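Local coordinates for protein FMN-dependent NADH-azoreductase 1 (Bacillus anthracis, PDB 4M0C) that probably reduces electrophilic quinones and cleaves aromatic azo compounds with electrons from NADH, using one FMN per subunit of a homodimer, at residues S21-V26 and V99-L104; F27-E32 and E205-A210; M144-A149 and Y182-A187. All coordinates share one frame; numbering follows the deposited sequence.

Overall arrangement
All three contacts belong to one flavodoxin-like domain, and their centres lie about 9 to 11 Å apart. Contacts 1 and 2 share helix 22-37: its first turn rests on strand 97-103, and the next turns on helix 195-214. Contact 3 pairs strands 143-150 and 181-188, the first of which neighbours strand 97-103, so contacts 1 and 3 reach the same five-stranded parallel sheet. Along the chain, contact 1 closes before contact 3 opens, while contact 2 spans contact 3 by joining the first and last helices over one sheet face. FMN touches the start of helix 22-37 and the C-terminal strand ends of contacts 1 and 3, which together build the cofactor site.

Contact 1: residues S21-V26 and V99-L104; sequences SVSIKV and VIVLPL. With FMN (flavin mononucleotide), chain C.
The FMN phosphate site of this flavodoxin-like fold is where Ser23, on the start of helix 22-37, packs on Val101 of strand 97-103. Helix and strand run nearly antiparallel, at 154°, and no hydrogen bond joins them. One methyl of Val101, CG1, reaches up to Ser23 O at 3.6 Å. On the next strand residue, Leu102 O lies 3.8 Å from Ser23 CB, while the Leu102 side chain leaves from the other side of the sheet.

The FMN phosphate sits at the N-terminus of the helix. Its oxygen O2P is gripped three times, by the hydroxyl of Ser21, by the backbone N-H of Ser23 and by the Ser23 hydroxyl. The last of these bonds, Ser23 OG to FMN O2P, is 2.7 Å long. Val22 N donates to a second oxygen, O1P, at 2.8 Å. Ser23 OG stands between its own backbone N and carbonyl carbon (chi1 66°), which brings the hydroxyl round to the same phosphate oxygen that the backbone N-H holds. Ser21 OG does double duty. While donating to O2P, it also accepts Ile24 N at 3.1 Å, an almost straight N-cap bond that fixes the hydroxyl beside the phosphate. The N-terminal end of the helix dipole probably adds to the attraction for the anion, and His13 NE2 also bonds to the cofactor.

Farther along, Pro103 CB passes 3.6 Å from the phosphoester oxygen O5'. Leu104 O accepts the ribityl hydroxyl O2' at 2.7 Å, and Leu104 CD2 lies 3.7 Å from N3 of the flavin ring. The helix start holds the phosphate, while the strand end lies along phosphate, ribityl chain and flavin ring. A phosphate held by serine hydroxyls and backbone N-H groups at the start of the first helix is characteristic of the FMN-binding loop of flavodoxin-like proteins.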
loop_
_atom_site.group_PDB
_atom_site.type_symbol
_atom_site.label_atom_id
_atom_site.label_comp_id
_atom_site.label_asym_id
_atom_site.label_seq_id
_atom_site.Cartn_x
_atom_site.Cartn_y
_atom_site.Cartn_z
ATOM N N SER A 21 -11.172 -9.135 16.580
ATOM C CA SER A 21 -10.538 -9.369 15.278
ATOM C C SER A 21 -10.058 -10.828 15.064
ATOM O O SER A 21 -9.400 -11.402 15.936
ATOM C CB SER A 21 -9.348 -8.428 15.149
ATOM O OG SER A 21 -8.354 -8.937 14.259
ATOM N N VAL A 22 -10.359 -11.413 13.901
ATOM C CA VAL A 22 -9.932 -12.786 13.616
ATOM C C VAL A 22 -8.417 -12.903 13.620
ATOM O O VAL A 22 -7.866 -13.786 14.261
ATOM C CB VAL A 22 -10.464 -13.305 12.262
ATOM C CG1 VAL A 22 -9.864 -14.666 11.947
ATOM C CG2 VAL A 22 -11.995 -13.385 12.260
ATOM N N SER A 23 -7.735 -11.992 12.929
ATOM C CA SER A 23 -6.289 -12.095 12.791
ATOM C C SER A 23 -5.544 -11.846 14.112
ATOM O O SER A 23 -4.512 -12.464 14.374
ATOM C CB SER A 23 -5.773 -11.202 11.655
ATOM O OG SER A 23 -5.952 -9.832 11.943
ATOM N N ILE A 24 -6.077 -10.968 14.960
ATOM C CA ILE A 24 -5.514 -10.804 16.302
ATOM C C ILE A 24 -5.726 -12.051 17.201
ATOM O O ILE A 24 -4.805 -12.453 17.904
ATOM C CB ILE A 24 -6.024 -9.512 16.980
ATOM C CG1 ILE A 24 -5.535 -8.282 16.205
ATOM C CG2 ILE A 24 -5.554 -9.428 18.424
ATOM C CD1 ILE A 24 -6.281 -6.986 16.571
ATOM N N LYS A 25 -6.917 -12.660 17.179
ATOM C CA LYS A 25 -7.135 -13.943 17.886
ATOM C C LYS A 25 -6.133 -15.019 17.450
ATOM O O LYS A 25 -5.507 -15.693 18.279
ATOM C CB LYS A 25 -8.534 -14.495 17.610
ATOM C CG LYS A 25 -9.661 -13.854 18.404
ATOM C CD LYS A 25 -10.950 -14.630 18.184
ATOM C CE LYS A 25 -12.046 -14.143 19.100
ATOM N NZ LYS A 25 -13.212 -13.631 18.324
ATOM N N VAL A 26 -6.027 -15.203 16.139
ATOM C CA VAL A 26 -5.092 -16.171 15.574
ATOM C C VAL A 26 -3.653 -15.844 16.017
ATOM O O VAL A 26 -2.927 -16.716 16.482
ATOM C CB VAL A 26 -5.221 -16.240 14.041
ATOM C CG1 VAL A 26 -4.133 -17.139 13.444
ATOM C CG2 VAL A 26 -6.633 -16.723 13.646
ATOM N N VAL A 99 7.000 -12.020 12.454
ATOM C CA VAL A 99 5.590 -12.377 12.356
ATOM C C VAL A 99 4.798 -11.125 11.980
ATOM O O VAL A 99 4.766 -10.166 12.747
ATOM C CB VAL A 99 5.033 -12.937 13.689
ATOM C CG1 VAL A 99 3.539 -13.310 13.527
ATOM C CG2 VAL A 99 5.843 -14.147 14.152
ATOM N N ILE A 100 4.181 -11.136 10.799
ATOM C CA ILE A 100 3.338 -10.031 10.354
ATOM C C ILE A 100 1.855 -10.403 10.488
ATOM O O ILE A 100 1.417 -11.465 10.016
ATOM C CB ILE A 100 3.662 -9.631 8.887
ATOM C CG1 ILE A 100 5.118 -9.162 8.774
ATOM C CG2 ILE A 100 2.717 -8.532 8.397
ATOM C CD1 ILE A 100 5.545 -8.820 7.340
ATOM N N VAL A 101 1.089 -9.532 11.145
ATOM C CA VAL A 101 -0.331 -9.759 11.362
ATOM C C VAL A 101 -1.101 -8.674 10.622
ATOM O O VAL A 101 -0.841 -7.486 10.813
ATOM C CB VAL A 101 -0.696 -9.694 12.860
ATOM C CG1 VAL A 101 -2.177 -10.077 13.063
ATOM C CG2 VAL A 101 0.203 -10.633 13.680
ATOM N N LEU A 102 -2.040 -9.066 9.766
ATOM C CA LEU A 102 -2.826 -8.072 9.039
ATOM C C LEU A 102 -4.220 -8.574 8.695
ATOM O O LEU A 102 -4.419 -9.766 8.464
ATOM C CB LEU A 102 -2.107 -7.646 7.754
ATOM C CG LEU A 102 -2.064 -8.632 6.580
ATOM C CD1 LEU A 102 -1.765 -7.906 5.276
ATOM C CD2 LEU A 102 -1.004 -9.686 6.812
ATOM N N PRO A 103 -5.196 -7.656 8.666
ATOM C CA PRO A 103 -6.487 -7.947 8.036
ATOM C C PRO A 103 -6.338 -7.643 6.547
ATOM O O PRO A 103 -5.475 -6.842 6.178
ATOM C CB PRO A 103 -7.418 -6.924 8.688
ATOM C CG PRO A 103 -6.529 -5.735 8.934
ATOM C CD PRO A 103 -5.133 -6.282 9.207
ATOM N N LEU A 104 -7.128 -8.272 5.689
ATOM C CA LEU A 104 -7.043 -7.909 4.283
ATOM C C LEU A 104 -8.101 -6.867 4.011
ATOM O O LEU A 104 -9.303 -7.154 4.078
ATOM C CB LEU A 104 -7.227 -9.119 3.355
ATOM C CG LEU A 104 -7.107 -8.736 1.866
ATOM C CD1 LEU A 104 -5.747 -8.072 1.550
ATOM C CD2 LEU A 104 -7.343 -9.939 0.958
HETATM N N1 FMN C . -11.922 -9.257 2.545
HETATM C C2 FMN C . -11.364 -9.779 1.393
HETATM O O2 FMN C . -11.333 -11.008 1.243
HETATM N N3 FMN C . -10.843 -8.931 0.416
HETATM C C4 FMN C . -10.878 -7.559 0.600
HETATM O O4 FMN C . -10.407 -6.805 -0.258
HETATM C C4A FMN C . -11.448 -7.033 1.761
HETATM N N5 FMN C . -11.511 -5.665 1.967
HETATM C C5A FMN C . -12.070 -5.161 3.132
HETATM C C6 FMN C . -12.118 -3.785 3.346
HETATM C C7 FMN C . -12.677 -3.278 4.516
HETATM C C7M FMN C . -12.717 -1.787 4.719
HETATM C C8 FMN C . -13.189 -4.136 5.487
HETATM C C8M FMN C . -13.796 -3.578 6.747
HETATM C C9 FMN C . -13.147 -5.513 5.274
HETATM C C9A FMN C . -12.579 -6.028 4.100
HETATM N N10 FMN C . -12.528 -7.395 3.880
HETATM C C10 FMN C . -11.967 -7.891 2.727
HETATM C "C1'" FMN C . -13.054 -8.369 4.898
HETATM C "C2'" FMN C . -11.985 -8.599 5.971
HETATM O "O2'" FMN C . -10.761 -9.056 5.411
HETATM C "C3'" FMN C . -12.499 -9.631 6.956
HETATM O "O3'" FMN C . -13.566 -9.048 7.676
HETATM C "C4'" FMN C . -11.404 -10.061 7.916
HETATM O "O4'" FMN C . -11.916 -11.061 8.775
HETATM C "C5'" FMN C . -10.918 -8.899 8.775
HETATM O "O5'" FMN C . -9.895 -9.375 9.624
HETATM P P FMN C . -9.918 -9.040 11.197
HETATM O O1P FMN C . -11.107 -9.761 11.770
HETATM O O2P FMN C . -8.634 -9.538 11.841
HETATM O O3P FMN C . -10.079 -7.549 11.381
#

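Contact 2: residues F27-E32 and E205-A210; sequences FKHFLE and EVEEAA. With ZN (zinc ion), chain D.
Phe30, Val206 and His29 carry the packing of two helices that lie side by side on one face of the flavodoxin-like sheet. Helices 22-37 and 195-214 run in roughly the same direction here, crossing at -34° with their axes 8.6 Å apart. Beneath them lie residues such as Leu145, Ile147 and Val185 of the sheet.

Phe30 buries the most surface. Its CB butts against Val206 CB at 3.7 Å, close to where the two backbones come nearest. Beyond CB the ring extends along helix 195-214, its CD1 edge lying 3.6 Å from Val206 O, a carbonyl already engaged by Ala210 N in the helix. The ring goes on to CE1, which approaches Ala210 CA at 3.7 Å, and the Ala210 methyl also touches the ring. Val206 answers with both branches: CG2 tucks against the backbone of Phe30 and the edge of the His29 ring, and CG1 reaches back to Val26, one turn earlier on the partner helix.

His29 adds the polar part, at the more exposed margin of the interface. With CG anti to its backbone N (chi1 -174°), its ring projects toward Glu207 of the other helix. Ring and carboxylate planes are turned 47° apart, and Glu207 approaches the ring edge. ND1 is taken by a zinc ion at 2.1 Å, which Glu32 OE2, one turn on in the same helix, also binds at 2.2 Å. The metal presumably makes the imidazole a stronger donor, and the carboxylate in turn would offset positive charge. What remains for NE2, on the far side of the ring from the zinc, is its N-H, which it gives to Glu207 OE2 in a very short, nearly straight hydrogen bond of 2.5 Å.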
loop_
_atom_site.group_PDB
_atom_site.type_symbol
_atom_site.label_atom_id
_atom_site.label_comp_id
_atom_site.label_asym_id
_atom_site.label_seq_id
_atom_site.Cartn_x
_atom_site.Cartn_y
_atom_site.Cartn_z
ATOM N N PHE A 27 -3.256 -14.586 15.917
ATOM C CA PHE A 27 -1.938 -14.201 16.394
ATOM C C PHE A 27 -1.753 -14.496 17.892
ATOM O O PHE A 27 -0.709 -15.007 18.319
ATOM C CB PHE A 27 -1.677 -12.717 16.122
ATOM C CG PHE A 27 -0.580 -12.153 16.962
ATOM C CD1 PHE A 27 0.725 -12.578 16.786
ATOM C CD2 PHE A 27 -0.856 -11.226 17.952
ATOM C CE1 PHE A 27 1.744 -12.068 17.576
ATOM C CE2 PHE A 27 0.156 -10.714 18.750
ATOM C CZ PHE A 27 1.456 -11.136 18.562
ATOM N N LYS A 28 -2.750 -14.167 18.702
ATOM C CA LYS A 28 -2.603 -14.375 20.138
ATOM C C LYS A 28 -2.484 -15.860 20.454
ATOM O O LYS A 28 -1.749 -16.250 21.356
ATOM C CB LYS A 28 -3.751 -13.729 20.911
ATOM C CG LYS A 28 -3.621 -12.206 20.978
ATOM C CD LYS A 28 -4.601 -11.610 21.983
ATOM C CE LYS A 28 -4.379 -10.103 22.138
ATOM N NZ LYS A 28 -5.427 -9.448 22.981
ATOM N N HIS A 29 -3.188 -16.691 19.693
ATOM C CA HIS A 29 -3.057 -18.131 19.869
ATOM C C HIS A 29 -1.654 -18.566 19.406
ATOM O O HIS A 29 -1.018 -19.389 20.062
ATOM C CB HIS A 29 -4.158 -18.883 19.117
ATOM C CG HIS A 29 -4.167 -20.359 19.371
ATOM N ND1 HIS A 29 -4.531 -20.907 20.583
ATOM C CD2 HIS A 29 -3.866 -21.405 18.561
ATOM C CE1 HIS A 29 -4.449 -22.225 20.513
ATOM N NE2 HIS A 29 -4.050 -22.552 19.296
ATOM N N PHE A 30 -1.168 -18.007 18.300
ATOM C CA PHE A 30 0.226 -18.268 17.891
ATOM C C PHE A 30 1.204 -17.948 19.026
ATOM O O PHE A 30 2.064 -18.770 19.386
ATOM C CB PHE A 30 0.638 -17.450 16.660
ATOM C CG PHE A 30 2.141 -17.444 16.425
ATOM C CD1 PHE A 30 2.765 -18.517 15.779
ATOM C CD2 PHE A 30 2.931 -16.380 16.864
ATOM C CE1 PHE A 30 4.147 -18.524 15.574
ATOM C CE2 PHE A 30 4.313 -16.389 16.670
ATOM C CZ PHE A 30 4.920 -17.468 16.020
ATOM N N LEU A 31 1.064 -16.742 19.573
ATOM C CA LEU A 31 1.952 -16.245 20.621
ATOM C C LEU A 31 1.946 -17.134 21.856
ATOM O O LEU A 31 3.004 -17.393 22.457
ATOM C CB LEU A 31 1.577 -14.807 20.999
ATOM C CG LEU A 31 2.691 -13.992 21.659
ATOM C CD1 LEU A 31 3.999 -14.186 20.908
ATOM C CD2 LEU A 31 2.321 -12.521 21.689
ATOM N N GLU A 32 0.759 -17.608 22.230
ATOM C CA GLU A 32 0.619 -18.545 23.344
ATOM C C GLU A 32 1.489 -19.786 23.145
ATOM O O GLU A 32 2.273 -20.145 24.019
ATOM C CB GLU A 32 -0.830 -19.018 23.484
ATOM C CG GLU A 32 -1.854 -17.985 23.900
ATOM C CD GLU A 32 -3.275 -18.546 23.823
ATOM O OE1 GLU A 32 -4.215 -17.896 24.329
ATOM O OE2 GLU A 32 -3.444 -19.645 23.249
ATOM N N GLU A 205 -3.102 -24.275 12.165
ATOM C CA GLU A 205 -1.944 -23.843 11.385
ATOM C C GLU A 205 -0.902 -23.035 12.185
ATOM O O GLU A 205 0.281 -23.358 12.129
ATOM C CB GLU A 205 -2.379 -23.106 10.107
ATOM C CG GLU A 205 -3.007 -24.030 9.043
ATOM C CD GLU A 205 -3.567 -23.266 7.840
ATOM O OE1 GLU A 205 -4.630 -23.673 7.322
ATOM O OE2 GLU A 205 -2.944 -22.272 7.401
ATOM N N VAL A 206 -1.301 -22.006 12.936
ATOM C CA VAL A 206 -0.276 -21.269 13.705
ATOM C C VAL A 206 0.332 -22.089 14.854
ATOM O O VAL A 206 1.436 -21.784 15.313
ATOM C CB VAL A 206 -0.757 -19.888 14.238
ATOM C CG1 VAL A 206 -1.120 -18.977 13.100
ATOM C CG2 VAL A 206 -1.944 -20.052 15.235
ATOM N N GLU A 207 -0.377 -23.119 15.324
ATOM C CA GLU A 207 0.203 -24.044 16.301
ATOM C C GLU A 207 1.364 -24.788 15.676
ATOM O O GLU A 207 2.391 -25.014 16.330
ATOM C CB GLU A 207 -0.829 -25.070 16.795
ATOM C CG GLU A 207 -1.767 -24.509 17.837
ATOM C CD GLU A 207 -2.951 -25.406 18.101
ATOM O OE1 GLU A 207 -3.026 -26.515 17.521
ATOM O OE2 GLU A 207 -3.810 -24.994 18.904
ATOM N N GLU A 208 1.185 -25.192 14.417
ATOM C CA GLU A 208 2.236 -25.903 13.686
ATOM C C GLU A 208 3.386 -24.943 13.425
ATOM O O GLU A 208 4.548 -25.299 13.571
ATOM C CB GLU A 208 1.703 -26.484 12.366
ATOM C CG GLU A 208 0.532 -27.467 12.539
ATOM C CD GLU A 208 0.060 -28.074 11.221
ATOM O OE1 GLU A 208 -0.982 -28.768 11.229
ATOM O OE2 GLU A 208 0.728 -27.866 10.181
ATOM N N ALA A 209 3.050 -23.716 13.049
ATOM C CA ALA A 209 4.060 -22.699 12.783
ATOM C C ALA A 209 4.887 -22.416 14.039
ATOM O O ALA A 209 6.115 -22.373 13.983
ATOM C CB ALA A 209 3.399 -21.444 12.276
ATOM N N ALA A 210 4.220 -22.238 15.179
ATOM C CA ALA A 210 4.930 -22.035 16.444
ATOM C C ALA A 210 5.948 -23.143 16.701
ATOM O O ALA A 210 7.117 -22.863 16.974
ATOM C CB ALA A 210 3.952 -21.915 17.610
HETATM ZN ZN ZN D . -5.389 -19.946 22.199
#

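Contact 3: residues M144-A149 and Y182-A187; sequences MLVIQA and YQIVRA. With FMN (flavin mononucleotide), chain C.
Met144, modelled as selenomethionine, and Tyr182 meet at the start of two neighbouring parallel strands, where the Met144 chain, extended as far as the selenium, brings SE obliquely against the ring. SE is 4.1 Å from Tyr182 CE1, and the line from SE to the ring centroid lies 69° off the ring normal, a Met-aromatic contact.

With CG anti to the backbone N (chi1 176°), the Tyr182 ring lies along the sheet toward the next residue of the partner strand on that face, Val146, whose CG2 comes to 3.8 Å from Tyr182 CE1. Tyr182 OH goes on to His167. The other methyl of Val146, CG1, turns instead to Ile184 and meets its CG1 at 4.1 Å; the two branches of Val146 therefore serve different partners. Ile184 reaches on with CD1 to Gln148 CB, while its CG2 lies against one face of the Arg186 guanidinium, offset toward the rim. Glu164 holds the polar ends here, forming a salt bridge with Arg186 and a hydrogen bond with Gln148 NE2; Ser166 bonds Gln148 OE1.

The opposite face is chiefly apolar. Leu145 CD1 crosses over to Val185 CG2 at 4.0 Å, and it also touches the aliphatic stem of Gln183, whose amide oxygen bonds Arg212. Helices 22-37 and 195-214 pack on this side, helix 165-177 on the other.

Between the faces runs a ladder of five backbone hydrogen bonds, among them Val146 N to Gln183 O at 2.7 Å and Val185 N to Val146 O. At its far end Ala149 and Ala187 face each other, and Ala149 CB lies 3.4 Å from the FMN O5'. Two adjacent parallel strands joined through helix 165-177 form a beta-alpha-beta crossover, the repeating element of the flavodoxin-like fold, whose strand ends border the cofactor.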
loop_
_atom_site.group_PDB
_atom_site.type_symbol
_atom_site.label_atom_id
_atom_site.label_comp_id
_atom_site.label_asym_id
_atom_site.label_seq_id
_atom_site.Cartn_x
_atom_site.Cartn_y
_atom_site.Cartn_z
HETATM N N MSE A 144 9.931 -15.848 8.146
HETATM C CA MSE A 144 8.757 -15.009 8.302
HETATM C C MSE A 144 7.489 -15.834 8.290
HETATM O O MSE A 144 7.358 -16.814 7.535
HETATM C CB MSE A 144 8.684 -13.987 7.192
HETATM C CG MSE A 144 7.478 -13.054 7.358
HETATM SE SE MSE A 144 7.722 -11.770 6.035
HETATM C CE MSE A 144 9.113 -10.748 6.964
ATOM N N LEU A 145 6.570 -15.433 9.156
ATOM C CA LEU A 145 5.234 -15.976 9.201
ATOM C C LEU A 145 4.263 -14.802 9.010
ATOM O O LEU A 145 4.329 -13.778 9.731
ATOM C CB LEU A 145 5.005 -16.660 10.542
ATOM C CG LEU A 145 3.537 -16.962 10.870
ATOM C CD1 LEU A 145 3.048 -18.096 9.959
ATOM C CD2 LEU A 145 3.416 -17.354 12.332
ATOM N N VAL A 146 3.396 -14.908 8.007
ATOM C CA VAL A 146 2.375 -13.880 7.818
ATOM C C VAL A 146 1.022 -14.454 8.269
ATOM O O VAL A 146 0.648 -15.557 7.871
ATOM C CB VAL A 146 2.319 -13.407 6.346
ATOM C CG1 VAL A 146 1.120 -12.476 6.123
ATOM C CG2 VAL A 146 3.650 -12.711 5.946
ATOM N N ILE A 147 0.317 -13.731 9.133
ATOM C CA ILE A 147 -1.032 -14.130 9.536
ATOM C C ILE A 147 -2.015 -13.114 8.964
ATOM O O ILE A 147 -2.002 -11.938 9.348
ATOM C CB ILE A 147 -1.183 -14.171 11.057
ATOM C CG1 ILE A 147 -0.264 -15.255 11.644
ATOM C CG2 ILE A 147 -2.673 -14.420 11.469
ATOM C CD1 ILE A 147 -0.191 -15.206 13.183
ATOM N N GLN A 148 -2.846 -13.564 8.026
ATOM C CA GLN A 148 -3.766 -12.673 7.319
ATOM C C GLN A 148 -5.187 -13.200 7.403
ATOM O O GLN A 148 -5.448 -14.343 7.024
ATOM C CB GLN A 148 -3.367 -12.576 5.842
ATOM C CG GLN A 148 -4.364 -11.796 4.967
ATOM C CD GLN A 148 -4.030 -11.897 3.482
ATOM O OE1 GLN A 148 -3.206 -11.141 2.976
ATOM N NE2 GLN A 148 -4.672 -12.836 2.783
ATOM N N ALA A 149 -6.110 -12.366 7.879
ATOM C CA ALA A 149 -7.522 -12.723 7.863
ATOM C C ALA A 149 -8.154 -12.034 6.662
ATOM O O ALA A 149 -7.784 -10.909 6.321
ATOM C CB ALA A 149 -8.210 -12.293 9.145
ATOM N N TYR A 182 9.404 -18.527 4.144
ATOM C CA TYR A 182 8.212 -17.697 4.261
ATOM C C TYR A 182 6.971 -18.576 4.359
ATOM O O TYR A 182 6.811 -19.502 3.564
ATOM C CB TYR A 182 8.112 -16.832 3.002
ATOM C CG TYR A 182 6.879 -15.958 2.875
ATOM C CD1 TYR A 182 6.928 -14.600 3.180
ATOM C CD2 TYR A 182 5.679 -16.478 2.399
ATOM C CE1 TYR A 182 5.802 -13.790 3.038
ATOM C CE2 TYR A 182 4.559 -15.679 2.261
ATOM C CZ TYR A 182 4.622 -14.341 2.576
ATOM O OH TYR A 182 3.487 -13.565 2.420
ATOM N N GLN A 183 6.076 -18.271 5.304
ATOM C CA GLN A 183 4.784 -18.976 5.403
ATOM C C GLN A 183 3.678 -17.960 5.639
ATOM O O GLN A 183 3.826 -17.029 6.459
ATOM C CB GLN A 183 4.782 -20.004 6.546
ATOM C CG GLN A 183 3.381 -20.620 6.806
ATOM C CD GLN A 183 3.391 -21.693 7.888
ATOM O OE1 GLN A 183 4.413 -21.924 8.539
ATOM N NE2 GLN A 183 2.253 -22.352 8.083
ATOM N N ILE A 184 2.574 -18.103 4.910
ATOM C CA ILE A 184 1.403 -17.302 5.229
ATOM C C ILE A 184 0.305 -18.221 5.744
ATOM O O ILE A 184 0.057 -19.280 5.171
ATOM C CB ILE A 184 0.906 -16.468 4.021
ATOM C CG1 ILE A 184 -0.441 -15.789 4.359
ATOM C CG2 ILE A 184 0.796 -17.365 2.783
ATOM C CD1 ILE A 184 -0.895 -14.766 3.338
ATOM N N VAL A 185 -0.322 -17.834 6.851
ATOM C CA VAL A 185 -1.489 -18.535 7.339
ATOM C C VAL A 185 -2.683 -17.655 6.979
ATOM O O VAL A 185 -2.767 -16.497 7.413
ATOM C CB VAL A 185 -1.414 -18.768 8.866
ATOM C CG1 VAL A 185 -2.789 -19.110 9.425
ATOM C CG2 VAL A 185 -0.401 -19.871 9.193
ATOM N N ARG A 186 -3.589 -18.176 6.154
ATOM C CA ARG A 186 -4.743 -17.374 5.748
ATOM C C ARG A 186 -5.966 -17.787 6.560
ATOM O O ARG A 186 -6.520 -18.857 6.349
ATOM C CB ARG A 186 -5.045 -17.565 4.257
ATOM C CG ARG A 186 -3.945 -17.141 3.296
ATOM C CD ARG A 186 -4.266 -17.664 1.897
ATOM N NE ARG A 186 -3.418 -17.091 0.860
ATOM C CZ ARG A 186 -2.358 -17.698 0.333
ATOM N NH1 ARG A 186 -1.999 -18.908 0.746
ATOM N NH2 ARG A 186 -1.645 -17.085 -0.604
ATOM N N ALA A 187 -6.383 -16.947 7.500
ATOM C CA ALA A 187 -7.666 -17.158 8.165
ATOM C C ALA A 187 -8.704 -16.600 7.194
ATOM O O ALA A 187 -9.206 -15.479 7.377
ATOM C CB ALA A 187 -7.711 -16.416 9.498
HETATM N N1 FMN C . -11.922 -9.257 2.545
HETATM C C2 FMN C . -11.364 -9.779 1.393
HETATM O O2 FMN C . -11.333 -11.008 1.243
HETATM N N3 FMN C . -10.843 -8.931 0.416
HETATM C C4 FMN C . -10.878 -7.559 0.600
HETATM O O4 FMN C . -10.407 -6.805 -0.258
HETATM C C4A FMN C . -11.448 -7.033 1.761
HETATM N N5 FMN C . -11.511 -5.665 1.967
HETATM C C5A FMN C . -12.070 -5.161 3.132
HETATM C C6 FMN C . -12.118 -3.785 3.346
HETATM C C7 FMN C . -12.677 -3.278 4.516
HETATM C C7M FMN C . -12.717 -1.787 4.719
HETATM C C8 FMN C . -13.189 -4.136 5.487
HETATM C C8M FMN C . -13.796 -3.578 6.747
HETATM C C9 FMN C . -13.147 -5.513 5.274
HETATM C C9A FMN C . -12.579 -6.028 4.100
HETATM N N10 FMN C . -12.528 -7.395 3.880
HETATM C C10 FMN C . -11.967 -7.891 2.727
HETATM C "C1'" FMN C . -13.054 -8.369 4.898
HETATM C "C2'" FMN C . -11.985 -8.599 5.971
HETATM O "O2'" FMN C . -10.761 -9.056 5.411
HETATM C "C3'" FMN C . -12.499 -9.631 6.956
HETATM O "O3'" FMN C . -13.566 -9.048 7.676
HETATM C "C4'" FMN C . -11.404 -10.061 7.916
HETATM O "O4'" FMN C . -11.916 -11.061 8.775
HETATM C "C5'" FMN C . -10.918 -8.899 8.775
HETATM O "O5'" FMN C . -9.895 -9.375 9.624
HETATM P P FMN C . -9.918 -9.040 11.197
HETATM O O1P FMN C . -11.107 -9.761 11.770
HETATM O O2P FMN C . -8.634 -9.538 11.841
HETATM O O3P FMN C . -10.079 -7.549 11.381
#